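Local coordinates for hypothetical protein, similar to alpha-acetolactate decarboxylase (PDB 1XV2) that probably catalyses the decarboxylation of alpha-acetolactate to acetoin, as a zinc-binding relative of alpha-acetolactate decarboxylase, at residues Gln101-Ser113 with Val198-Gln210. Numbering follows the deposited sequence.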
# COMPACT_ATOMS: atom_id res chain seq x y z
N GLN A 101 -18.41 6.07 16.36
CA GLN A 101 -18.54 4.85 17.15
C GLN A 101 -17.58 3.80 16.61
O GLN A 101 -16.86 3.15 17.37
CB GLN A 101 -19.98 4.32 17.10
CG GLN A 101 -21.00 5.24 17.77
CD GLN A 101 -20.68 5.49 19.24
OE1 GLN A 101 -20.61 4.56 20.03
NE2 GLN A 101 -20.49 6.76 19.59
N ILE A 102 -17.58 3.64 15.29
CA ILE A 102 -16.70 2.67 14.65
C ILE A 102 -15.25 3.03 14.95
O ILE A 102 -14.42 2.16 15.21
CB ILE A 102 -16.95 2.62 13.13
CG1 ILE A 102 -18.41 2.20 12.87
CG2 ILE A 102 -16.00 1.64 12.46
CD1 ILE A 102 -18.84 2.27 11.42
N LYS A 103 -14.95 4.33 14.94
CA LYS A 103 -13.60 4.79 15.22
C LYS A 103 -13.20 4.43 16.65
O LYS A 103 -12.02 4.25 16.95
CB LYS A 103 -13.51 6.31 15.03
CG LYS A 103 -13.65 6.76 13.58
CD LYS A 103 -12.36 6.57 12.80
CE LYS A 103 -11.28 7.51 13.33
NZ LYS A 103 -10.03 7.45 12.53
N ASN A 104 -14.20 4.32 17.52
CA ASN A 104 -13.97 3.97 18.92
C ASN A 104 -13.79 2.47 19.12
O ASN A 104 -12.98 2.04 19.94
CB ASN A 104 -15.15 4.44 19.79
CG ASN A 104 -15.21 5.95 19.93
OD1 ASN A 104 -16.22 6.50 20.37
ND2 ASN A 104 -14.12 6.63 19.59
N GLU A 105 -14.56 1.68 18.38
CA GLU A 105 -14.51 0.23 18.50
C GLU A 105 -13.44 -0.49 17.68
O GLU A 105 -13.05 -1.60 18.02
CB GLU A 105 -15.89 -0.35 18.18
CG GLU A 105 -16.99 0.16 19.09
CD GLU A 105 -16.64 0.01 20.56
OE1 GLU A 105 -16.35 -1.12 21.00
OE2 GLU A 105 -16.66 1.03 21.29
N MSE A 106 -12.96 0.14 16.61
CA MSE A 106 -11.92 -0.50 15.80
C MSE A 106 -10.65 -0.64 16.62
O MSE A 106 -10.45 0.10 17.59
CB MSE A 106 -11.63 0.32 14.54
CG MSE A 106 -11.11 1.72 14.81
SE MSE A 106 -10.52 2.61 13.19
CE MSE A 106 -12.20 2.69 12.26
N LEU A 107 -9.79 -1.58 16.24
CA LEU A 107 -8.54 -1.82 16.95
C LEU A 107 -7.59 -0.63 16.87
O LEU A 107 -6.92 -0.29 17.85
CB LEU A 107 -7.83 -3.05 16.39
CG LEU A 107 -6.39 -3.27 16.88
CD1 LEU A 107 -6.38 -3.41 18.40
CD2 LEU A 107 -5.81 -4.51 16.22
N SER A 108 -7.53 0.00 15.70
CA SER A 108 -6.65 1.14 15.51
C SER A 108 -6.93 1.87 14.20
O SER A 108 -7.20 1.25 13.17
CB SER A 108 -5.19 0.69 15.51
OG SER A 108 -4.33 1.76 15.21
N GLU A 109 -6.87 3.20 14.25
CA GLU A 109 -7.10 4.00 13.06
C GLU A 109 -5.82 4.04 12.24
O GLU A 109 -5.73 4.74 11.24
CB GLU A 109 -7.54 5.42 13.43
CG GLU A 109 -6.60 6.14 14.38
CD GLU A 109 -6.92 7.63 14.48
OE1 GLU A 109 -8.11 7.99 14.44
OE2 GLU A 109 -5.96 8.43 14.61
N ASN A 110 -4.81 3.29 12.68
CA ASN A 110 -3.54 3.21 11.97
C ASN A 110 -3.53 1.92 11.14
O ASN A 110 -2.53 1.58 10.50
CB ASN A 110 -2.37 3.21 12.95
CG ASN A 110 -2.29 4.47 13.78
OD1 ASN A 110 -2.29 5.59 13.25
ND2 ASN A 110 -2.19 4.31 15.10
N LEU A 111 -4.65 1.21 11.17
CA LEU A 111 -4.82 -0.04 10.44
C LEU A 111 -6.01 0.03 9.51
O LEU A 111 -6.89 0.89 9.65
CB LEU A 111 -5.06 -1.19 11.41
CG LEU A 111 -3.94 -1.63 12.35
CD1 LEU A 111 -4.51 -2.58 13.39
CD2 LEU A 111 -2.83 -2.30 11.56
N PHE A 112 -6.05 -0.89 8.55
CA PHE A 112 -7.16 -1.00 7.63
C PHE A 112 -8.20 -1.79 8.41
O PHE A 112 -7.85 -2.57 9.30
CB PHE A 112 -6.76 -1.81 6.39
CG PHE A 112 -6.07 -1.01 5.33
CD1 PHE A 112 -6.80 -0.33 4.36
CD2 PHE A 112 -4.68 -0.97 5.26
CE1 PHE A 112 -6.16 0.37 3.34
CE2 PHE A 112 -4.03 -0.28 4.25
CZ PHE A 112 -4.77 0.40 3.29
N SER A 113 -9.48 -1.60 8.09
CA SER A 113 -10.54 -2.34 8.76
C SER A 113 -11.75 -2.43 7.84
O SER A 113 -11.91 -1.63 6.92
CB SER A 113 -10.95 -1.65 10.07
OG SER A 113 -11.40 -0.33 9.84
N VAL A 198 -29.69 -0.70 13.77
CA VAL A 198 -28.76 -1.55 13.04
C VAL A 198 -27.77 -2.27 13.93
O VAL A 198 -27.70 -2.02 15.14
CB VAL A 198 -27.93 -0.73 12.03
CG1 VAL A 198 -28.84 -0.05 11.02
CG2 VAL A 198 -27.09 0.29 12.77
N VAL A 199 -27.01 -3.17 13.32
CA VAL A 199 -25.97 -3.92 14.01
C VAL A 199 -24.69 -3.62 13.25
O VAL A 199 -24.68 -3.65 12.02
CB VAL A 199 -26.23 -5.45 13.97
CG1 VAL A 199 -25.05 -6.20 14.56
CG2 VAL A 199 -27.51 -5.78 14.73
N VAL A 200 -23.62 -3.31 13.97
CA VAL A 200 -22.35 -3.00 13.33
C VAL A 200 -21.32 -4.10 13.58
O VAL A 200 -21.09 -4.50 14.72
CB VAL A 200 -21.76 -1.67 13.86
CG1 VAL A 200 -20.44 -1.37 13.16
CG2 VAL A 200 -22.75 -0.53 13.63
N GLU A 201 -20.70 -4.57 12.50
CA GLU A 201 -19.67 -5.60 12.58
C GLU A 201 -18.37 -5.01 12.05
O GLU A 201 -18.35 -4.37 11.00
CB GLU A 201 -20.06 -6.82 11.76
CG GLU A 201 -21.20 -7.63 12.36
CD GLU A 201 -21.69 -8.71 11.43
OE1 GLU A 201 -22.29 -8.38 10.39
OE2 GLU A 201 -21.47 -9.90 11.73
N ILE A 202 -17.28 -5.22 12.79
CA ILE A 202 -15.98 -4.71 12.39
C ILE A 202 -14.95 -5.83 12.31
O ILE A 202 -15.04 -6.83 13.02
CB ILE A 202 -15.46 -3.66 13.39
CG1 ILE A 202 -16.47 -2.53 13.56
CG2 ILE A 202 -14.14 -3.08 12.90
CD1 ILE A 202 -16.05 -1.48 14.56
N GLN A 203 -13.97 -5.64 11.43
CA GLN A 203 -12.88 -6.60 11.27
C GLN A 203 -11.60 -5.80 11.07
O GLN A 203 -11.52 -4.97 10.16
CB GLN A 203 -13.12 -7.51 10.06
CG GLN A 203 -12.02 -8.55 9.88
CD GLN A 203 -12.21 -9.41 8.65
OE1 GLN A 203 -11.47 -10.38 8.44
NE2 GLN A 203 -13.19 -9.07 7.83
N ASN A 204 -10.61 -6.04 11.92
CA ASN A 204 -9.34 -5.34 11.83
C ASN A 204 -8.35 -6.18 11.02
O ASN A 204 -8.22 -7.38 11.25
CB ASN A 204 -8.79 -5.08 13.24
CG ASN A 204 -9.81 -4.38 14.13
OD1 ASN A 204 -10.17 -3.23 13.90
ND2 ASN A 204 -10.28 -5.09 15.15
N PHE A 205 -7.66 -5.55 10.08
CA PHE A 205 -6.72 -6.25 9.22
C PHE A 205 -5.26 -6.16 9.64
O PHE A 205 -4.77 -5.10 10.04
CB PHE A 205 -6.86 -5.75 7.77
CG PHE A 205 -8.19 -6.08 7.15
CD1 PHE A 205 -8.58 -7.40 6.96
CD2 PHE A 205 -9.06 -5.06 6.77
CE1 PHE A 205 -9.83 -7.71 6.41
CE2 PHE A 205 -10.32 -5.36 6.22
CZ PHE A 205 -10.70 -6.68 6.04
N GLU A 206 -4.57 -7.29 9.55
CA GLU A 206 -3.16 -7.38 9.90
C GLU A 206 -2.34 -7.31 8.61
O GLU A 206 -1.19 -6.89 8.61
CB GLU A 206 -2.89 -8.71 10.62
CG GLU A 206 -1.50 -8.85 11.21
CD GLU A 206 -1.28 -10.22 11.84
OE1 GLU A 206 -2.21 -10.73 12.49
OE2 GLU A 206 -0.17 -10.77 11.69
N THR A 207 -2.96 -7.73 7.51
CA THR A 207 -2.30 -7.72 6.21
C THR A 207 -3.14 -7.08 5.11
O THR A 207 -4.35 -7.33 5.01
CB THR A 207 -1.96 -9.15 5.76
OG1 THR A 207 -1.10 -9.76 6.73
CG2 THR A 207 -1.25 -9.13 4.40
N PHE A 208 -2.48 -6.26 4.30
CA PHE A 208 -3.10 -5.56 3.18
C PHE A 208 -2.43 -6.12 1.92
O PHE A 208 -1.23 -5.95 1.73
CB PHE A 208 -2.83 -4.06 3.30
CG PHE A 208 -3.30 -3.26 2.12
CD1 PHE A 208 -4.66 -3.13 1.85
CD2 PHE A 208 -2.39 -2.61 1.30
CE1 PHE A 208 -5.10 -2.36 0.77
CE2 PHE A 208 -2.82 -1.84 0.22
CZ PHE A 208 -4.17 -1.72 -0.05
N GLN A 209 -3.21 -6.79 1.08
CA GLN A 209 -2.67 -7.37 -0.15
C GLN A 209 -3.06 -6.57 -1.38
O GLN A 209 -4.22 -6.59 -1.81
CB GLN A 209 -3.16 -8.82 -0.28
CG GLN A 209 -2.55 -9.59 -1.44
CD GLN A 209 -2.99 -11.04 -1.45
OE1 GLN A 209 -2.96 -11.70 -0.43
NE2 GLN A 209 -3.40 -11.53 -2.62
N GLN A 210 -2.10 -5.85 -1.94
CA GLN A 210 -2.33 -5.01 -3.12
C GLN A 210 -1.93 -5.71 -4.41
O GLN A 210 -0.78 -6.11 -4.58
CB GLN A 210 -1.55 -3.70 -3.00
CG GLN A 210 -1.67 -2.78 -4.20
CD GLN A 210 -3.07 -2.21 -4.37
OE1 GLN A 210 -3.51 -1.38 -3.58
NE2 GLN A 210 -3.77 -2.66 -5.41
O HOH W 1 -11.77 -3.81 17.55
O HOH W 2 -8.33 -1.50 13.38
O HOH W 3 -4.20 -2.91 8.48
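Ser113 and Asn204 form an antiparallel, non-hydrogen-bonded pair where strand 113-118 joins strand 198-204, while helix 101-105 crosses the latter strand at -43° with the axes 9.9 Å apart. Next to this pair, Phe205 N donates to Phe112 O (3.1 Å), and a bound water takes the place of a direct bond, linking Phe112 N to Phe205 O. Asn204 is the polar centre of the contact. Its OD1 accepts Leu107 N at 2.9 Å in a nearly straight bond (172°), although the donor stands well above the amide plane; the amide lies against Leu107 CB. A water accepts from Asn204 ND2 and donates to Glu105 O, at the last turn of the helix. Along the strand, Ile202 CD1 reaches Ile102 CG2 and Glu105 CB, both at 3.8 Å, and Val200 CG1 meets Ile102 CG1. At the other end the Phe112 and Phe208 rings form an offset stack, centroids 4.3 Å apart and planes almost parallel. Phe208 swings its ring opposite the backbone N (chi1 174°), presenting a face to Phe112, whose ring also meets Phe167 edge-to-face. Phe208 belongs to strand 207-211, which pairs antiparallel with a strand of the second subunit. Aliphatic contacts thus seat the helix on the sheet, stacked rings join two strand entrances, and Asn204 exemplifies a principle: a side-chain amide can receive a backbone N-H where the chain leaves a helix.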